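Local coordinates for glycoprotein (Chandipura virus, PDB 5MDM), which probably attaches the virus to host receptors and, in the acidic endosome, changes conformation to drive fusion of the viral and endosomal membranes, at residues Ala61-Thr66 against Glu123-Met128; Lys76-Ser81 against Glu112-Ala117. All coordinates share one frame; numbering follows the deposited sequence.

Interaction 1 (Ala61-Thr66 against Glu123-Met128); sequences AAKWVT and EFLVIM
W64 lays its indole across V126, two residues on from its direct partner F124, so that the diagonal neighbour lies over the ring. The torsion that turns CG away from the carbonyl carbon (chi1 -66°) stands the ring over that valine. Along the side chain, W64 CB sits 3.8 Å from F124 O. CG and CD1 then run beneath the methyl V126 CG2, which lies over the five-membered ring 3.6 Å from its centroid and only 15° off the normal, a CH-pi contact. W64 NE1 reaches V126 CB, and farther out W64 CZ2 meets M128 CE at 3.7 Å, the methyl arriving at the ring edge, in plane. The ring of F109 also meets the indole, the planes inclined.

Behind the side chains is regular antiparallel pairing of strands 56-69 and 120-131. A62 and V126 bond through backbone N and O in both directions, as do W64 and F124; W64 N to F124 O, 2.9 Å, is nearly straight at 172°. The other face carries A61, K63 and V65 against I127, L125 and E123. There I127 CD1 packs on A61 CB, and K63 runs beside E123 with K63 CD 3.3 Å from E123 OE1, whereas K63 NZ stays 4.0 Å from that oxygen, beyond a salt bridge.

One face of this fusion-domain sheet is thus aromatic and aliphatic, the other mixed with charge. M128, an experimentally identified site of vimentin interaction, belongs to the first, where its methyl is engaged by the indole; backbone bonds, more than the loosely matched charges, join the strands.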
loop_
_atom_site.group_PDB
_atom_site.type_symbol
_atom_site.label_atom_id
_atom_site.label_comp_id
_atom_site.label_asym_id
_atom_site.label_seq_id
_atom_site.Cartn_x
_atom_site.Cartn_y
_atom_site.Cartn_z
ATOM N N ALA A 61 3.120 -9.962 41.460
ATOM C CA ALA A 61 2.829 -10.665 42.702
ATOM C C ALA A 61 2.998 -9.746 43.900
ATOM O O ALA A 61 4.010 -9.054 44.025
ATOM C CB ALA A 61 3.718 -11.886 42.845
ATOM N N ALA A 62 2.002 -9.738 44.778
ATOM C CA ALA A 62 2.073 -8.935 45.994
ATOM C C ALA A 62 1.207 -9.529 47.091
ATOM O O ALA A 62 0.038 -9.830 46.871
ATOM C CB ALA A 62 1.656 -7.498 45.712
ATOM N N LYS A 63 1.790 -9.700 48.273
ATOM C CA LYS A 63 1.033 -10.151 49.434
ATOM C C LYS A 63 0.231 -8.999 50.033
ATOM O O LYS A 63 0.782 -7.954 50.359
ATOM C CB LYS A 63 1.963 -10.774 50.482
ATOM C CG LYS A 63 2.467 -12.160 50.090
ATOM C CD LYS A 63 3.396 -12.767 51.131
ATOM C CE LYS A 63 4.723 -12.031 51.196
ATOM N NZ LYS A 63 5.682 -12.709 52.113
ATOM N N TRP A 64 -1.077 -9.183 50.149
ATOM C CA TRP A 64 -1.921 -8.213 50.830
ATOM C C TRP A 64 -2.067 -8.650 52.283
ATOM O O TRP A 64 -2.628 -9.707 52.571
ATOM C CB TRP A 64 -3.290 -8.100 50.156
ATOM C CG TRP A 64 -3.250 -7.520 48.765
ATOM C CD1 TRP A 64 -2.269 -7.687 47.831
ATOM C CD2 TRP A 64 -4.234 -6.669 48.162
ATOM N NE1 TRP A 64 -2.584 -7.001 46.685
ATOM C CE2 TRP A 64 -3.785 -6.367 46.863
ATOM C CE3 TRP A 64 -5.451 -6.136 48.597
ATOM C CZ2 TRP A 64 -4.510 -5.557 45.993
ATOM C CZ3 TRP A 64 -6.169 -5.332 47.732
ATOM C CH2 TRP A 64 -5.697 -5.052 46.446
ATOM N N VAL A 65 -1.545 -7.832 53.191
ATOM C CA VAL A 65 -1.441 -8.203 54.596
ATOM C C VAL A 65 -2.369 -7.398 55.502
ATOM O O VAL A 65 -2.272 -6.171 55.583
ATOM C CB VAL A 65 0.007 -8.045 55.100
ATOM C CG1 VAL A 65 0.087 -8.347 56.586
ATOM C CG2 VAL A 65 0.942 -8.949 54.314
ATOM N N THR A 66 -3.269 -8.109 56.175
ATOM C CA THR A 66 -4.102 -7.532 57.222
ATOM C C THR A 66 -3.479 -7.849 58.572
ATOM O O THR A 66 -3.378 -9.015 58.960
ATOM C CB THR A 66 -5.530 -8.101 57.191
ATOM O OG1 THR A 66 -6.164 -7.742 55.957
ATOM C CG2 THR A 66 -6.345 -7.551 58.347
ATOM N N GLU A 123 -2.348 -13.003 55.527
ATOM C CA GLU A 123 -1.984 -12.488 54.211
ATOM C C GLU A 123 -2.578 -13.272 53.040
ATOM O O GLU A 123 -2.777 -14.487 53.119
ATOM C CB GLU A 123 -0.461 -12.403 54.075
ATOM C CG GLU A 123 0.252 -13.702 54.385
ATOM C CD GLU A 123 1.761 -13.581 54.321
ATOM O OE1 GLU A 123 2.263 -12.441 54.235
ATOM O OE2 GLU A 123 2.444 -14.628 54.361
ATOM N N PHE A 124 -2.846 -12.545 51.956
ATOM C CA PHE A 124 -3.384 -13.095 50.714
ATOM C C PHE A 124 -2.406 -12.820 49.580
ATOM O O PHE A 124 -2.189 -11.663 49.232
ATOM C CB PHE A 124 -4.702 -12.395 50.365
ATOM C CG PHE A 124 -5.924 -13.246 50.558
ATOM C CD1 PHE A 124 -5.829 -14.625 50.642
ATOM C CD2 PHE A 124 -7.177 -12.659 50.645
ATOM C CE1 PHE A 124 -6.963 -15.402 50.815
ATOM C CE2 PHE A 124 -8.310 -13.428 50.820
ATOM C CZ PHE A 124 -8.203 -14.802 50.904
ATOM N N LEU A 125 -1.826 -13.861 48.987
ATOM C CA LEU A 125 -0.923 -13.652 47.854
ATOM C C LEU A 125 -1.695 -13.331 46.574
ATOM O O LEU A 125 -2.306 -14.206 45.958
ATOM C CB LEU A 125 0.015 -14.843 47.646
ATOM C CG LEU A 125 1.054 -14.657 46.536
ATOM C CD1 LEU A 125 1.640 -13.251 46.567
ATOM C CD2 LEU A 125 2.164 -15.691 46.657
ATOM N N VAL A 126 -1.648 -12.064 46.183
ATOM C CA VAL A 126 -2.424 -11.561 45.058
ATOM C C VAL A 126 -1.588 -11.447 43.789
ATOM O O VAL A 126 -0.540 -10.792 43.778
ATOM C CB VAL A 126 -3.025 -10.178 45.387
ATOM C CG1 VAL A 126 -3.598 -9.528 44.135
ATOM C CG2 VAL A 126 -4.089 -10.305 46.474
ATOM N N ILE A 127 -2.057 -12.090 42.721
ATOM C CA ILE A 127 -1.405 -11.993 41.420
ATOM C C ILE A 127 -2.234 -11.154 40.452
ATOM O O ILE A 127 -3.443 -11.349 40.333
ATOM C CB ILE A 127 -1.165 -13.373 40.785
ATOM C CG1 ILE A 127 -0.532 -14.334 41.790
ATOM C CG2 ILE A 127 -0.275 -13.233 39.563
ATOM C CD1 ILE A 127 0.932 -14.068 42.046
ATOM N N MET A 128 -1.577 -10.223 39.766
ATOM C CA MET A 128 -2.239 -9.359 38.793
ATOM C C MET A 128 -1.605 -9.526 37.413
ATOM O O MET A 128 -0.407 -9.296 37.239
ATOM C CB MET A 128 -2.163 -7.896 39.238
ATOM C CG MET A 128 -2.608 -7.667 40.677
ATOM S SD MET A 128 -2.285 -5.994 41.272
ATOM C CE MET A 128 -2.415 -6.229 43.047
#

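Interaction 2 (Lys76-Ser81 against Glu112-Ala117); sequences KYITHS and ESCGYA
E112 reaches up to I78 and opens a surface contact in which a loop meets the start of strand 77-85 through side chains. Its chain is extended beyond CG, which carries the carboxylate along the isoleucine: E112 CD is 3.6 Å from I78 CG1, and E112 OE2 lies as near to I78 CD1. The acidic group therefore rests on the aliphatic branch with its carbon as well as its oxygens, and I78 CG2 borders E112 CG. That same OE2 also faces K76 NZ at 3.8 Å, a long salt bridge. The lysine chain bends at chi3 (55°), which folds the ammonium back toward the glutamate.

S113 directs its side chain away from the strand, and the next residue returns to it. C114 SG touches both partners, lying 3.5 Å from K76 CE and 3.6 Å from I78 CD1, so the sulfur is met by a lysine methylene and, from a direction roughly at right angles, an isoleucine methyl. It is also half of the disulfide to C68 on strand 56-69, the neighbour of strand 77-85 in the sheet, and I78 packs against C68 too.

Past G115, where the loop moves off from the strand, Y116 meets the ring of F70 and makes a weak hydrogen bond from its hydroxyl to W72 O. This pairing of aromatic residues from two loops is consistent with the bipartite membrane-binding tip of class III fusion proteins.

The loop is thus tied to the sheet covalently, while the side chains around the sulfur contribute apolar contact and a long charge pair. At an exposed site so long a pair probably adds only modestly, and the disulfide is the firm link between loop and sheet.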
loop_
_atom_site.group_PDB
_atom_site.type_symbol
_atom_site.label_atom_id
_atom_site.label_comp_id
_atom_site.label_asym_id
_atom_site.label_seq_id
_atom_site.Cartn_x
_atom_site.Cartn_y
_atom_site.Cartn_z
ATOM N N LYS A 76 -8.963 -2.328 69.022
ATOM C CA LYS A 76 -8.355 -3.263 68.082
ATOM C C LYS A 76 -7.724 -2.494 66.928
ATOM O O LYS A 76 -8.428 -1.998 66.049
ATOM C CB LYS A 76 -9.400 -4.241 67.542
ATOM C CG LYS A 76 -10.014 -5.143 68.598
ATOM C CD LYS A 76 -11.122 -5.999 68.008
ATOM C CE LYS A 76 -10.628 -6.787 66.808
ATOM N NZ LYS A 76 -11.706 -7.617 66.206
ATOM N N TYR A 77 -6.400 -2.393 66.936
ATOM C CA TYR A 77 -5.694 -1.653 65.897
ATOM C C TYR A 77 -5.378 -2.542 64.696
ATOM O O TYR A 77 -4.483 -3.385 64.752
ATOM C CB TYR A 77 -4.414 -1.020 66.452
ATOM C CG TYR A 77 -3.739 -0.062 65.494
ATOM C CD1 TYR A 77 -4.442 0.997 64.931
ATOM C CD2 TYR A 77 -2.398 -0.208 65.163
ATOM C CE1 TYR A 77 -3.832 1.878 64.057
ATOM C CE2 TYR A 77 -1.777 0.670 64.291
ATOM C CZ TYR A 77 -2.500 1.710 63.740
ATOM O OH TYR A 77 -1.889 2.585 62.872
ATOM N N ILE A 78 -6.127 -2.346 63.615
ATOM C CA ILE A 78 -5.928 -3.113 62.392
ATOM C C ILE A 78 -5.279 -2.252 61.317
ATOM O O ILE A 78 -5.759 -1.159 61.014
ATOM C CB ILE A 78 -7.262 -3.651 61.836
ATOM C CG1 ILE A 78 -8.058 -4.360 62.934
ATOM C CG2 ILE A 78 -7.016 -4.580 60.656
ATOM C CD1 ILE A 78 -7.402 -5.611 63.452
ATOM N N THR A 79 -4.184 -2.742 60.746
ATOM C CA THR A 79 -3.540 -2.046 59.640
ATOM C C THR A 79 -3.587 -2.894 58.378
ATOM O O THR A 79 -3.718 -4.116 58.443
ATOM C CB THR A 79 -2.076 -1.682 59.956
ATOM O OG1 THR A 79 -1.353 -2.861 60.325
ATOM C CG2 THR A 79 -2.012 -0.678 61.094
ATOM N N HIS A 80 -3.489 -2.236 57.230
ATOM C CA HIS A 80 -3.501 -2.926 55.949
ATOM C C HIS A 80 -2.295 -2.518 55.111
ATOM O O HIS A 80 -2.097 -1.336 54.836
ATOM C CB HIS A 80 -4.796 -2.622 55.196
ATOM C CG HIS A 80 -5.998 -3.324 55.750
ATOM N ND1 HIS A 80 -7.269 -2.801 55.665
ATOM C CD2 HIS A 80 -6.122 -4.514 56.386
ATOM C CE1 HIS A 80 -8.125 -3.635 56.229
ATOM N NE2 HIS A 80 -7.455 -4.682 56.673
ATOM N N SER A 81 -1.491 -3.498 54.712
ATOM C CA SER A 81 -0.311 -3.224 53.898
ATOM C C SER A 81 -0.276 -4.106 52.656
ATOM O O SER A 81 -1.024 -5.075 52.554
ATOM C CB SER A 81 0.965 -3.431 54.717
ATOM O OG SER A 81 1.114 -4.789 55.091
ATOM N N GLU A 112 -9.657 -10.004 59.255
ATOM C CA GLU A 112 -8.850 -9.753 60.443
ATOM C C GLU A 112 -8.628 -11.027 61.250
ATOM O O GLU A 112 -9.572 -11.754 61.557
ATOM C CB GLU A 112 -9.512 -8.690 61.321
ATOM C CG GLU A 112 -9.808 -7.388 60.598
ATOM C CD GLU A 112 -10.587 -6.414 61.455
ATOM O OE1 GLU A 112 -11.008 -5.362 60.929
ATOM O OE2 GLU A 112 -10.780 -6.702 62.656
ATOM N N SER A 113 -7.369 -11.293 61.582
ATOM C CA SER A 113 -7.022 -12.431 62.420
ATOM C C SER A 113 -6.405 -11.931 63.724
ATOM O O SER A 113 -5.194 -11.717 63.806
ATOM C CB SER A 113 -6.052 -13.357 61.687
ATOM O OG SER A 113 -5.802 -14.531 62.438
ATOM N N CYS A 114 -7.244 -11.743 64.737
ATOM C CA CYS A 114 -6.812 -11.113 65.981
ATOM C C CYS A 114 -6.524 -12.095 67.111
ATOM O O CYS A 114 -7.119 -13.171 67.191
ATOM C CB CYS A 114 -7.845 -10.082 66.443
ATOM S SG CYS A 114 -7.947 -8.618 65.394
ATOM N N GLY A 115 -5.601 -11.705 67.982
ATOM C CA GLY A 115 -5.284 -12.462 69.177
ATOM C C GLY A 115 -5.200 -11.525 70.364
ATOM O O GLY A 115 -5.968 -10.567 70.464
ATOM N N TYR A 116 -4.264 -11.796 71.267
ATOM C CA TYR A 116 -4.050 -10.938 72.427
ATOM C C TYR A 116 -2.591 -11.002 72.864
ATOM O O TYR A 116 -1.973 -12.067 72.825
ATOM C CB TYR A 116 -4.973 -11.342 73.581
ATOM C CG TYR A 116 -4.970 -10.370 74.741
ATOM C CD1 TYR A 116 -5.779 -9.242 74.726
ATOM C CD2 TYR A 116 -4.161 -10.582 75.851
ATOM C CE1 TYR A 116 -5.781 -8.349 75.781
ATOM C CE2 TYR A 116 -4.157 -9.695 76.911
ATOM C CZ TYR A 116 -4.969 -8.582 76.871
ATOM O OH TYR A 116 -4.968 -7.698 77.923
ATOM N N ALA A 117 -2.049 -9.854 73.267
ATOM C CA ALA A 117 -0.649 -9.736 73.678
ATOM C C ALA A 117 0.317 -10.209 72.593
ATOM O O ALA A 117 1.446 -10.609 72.882
ATOM C CB ALA A 117 -0.402 -10.480 74.991
#

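How the interactions relate
Both contacts belong to the fusion domain and share one sheet, in which strand 56-69 runs beside both strand 120-131 and strand 77-85. Interaction 1, partly buried, is a strand pair within that sheet; interaction 2 is a surface contact whose centre lies about 17 Å away, where a loop covers the beginning of an outer strand. Their elements meet directly: V65 N probably donates to S81 O, and the T66 methyl packs on both I78 and E112. The principle is plain in the comparison: inside the sheet, backbone bonds and an aromatic face do the joining, whereas toward the tip the loop relies on side chains and a disulfide.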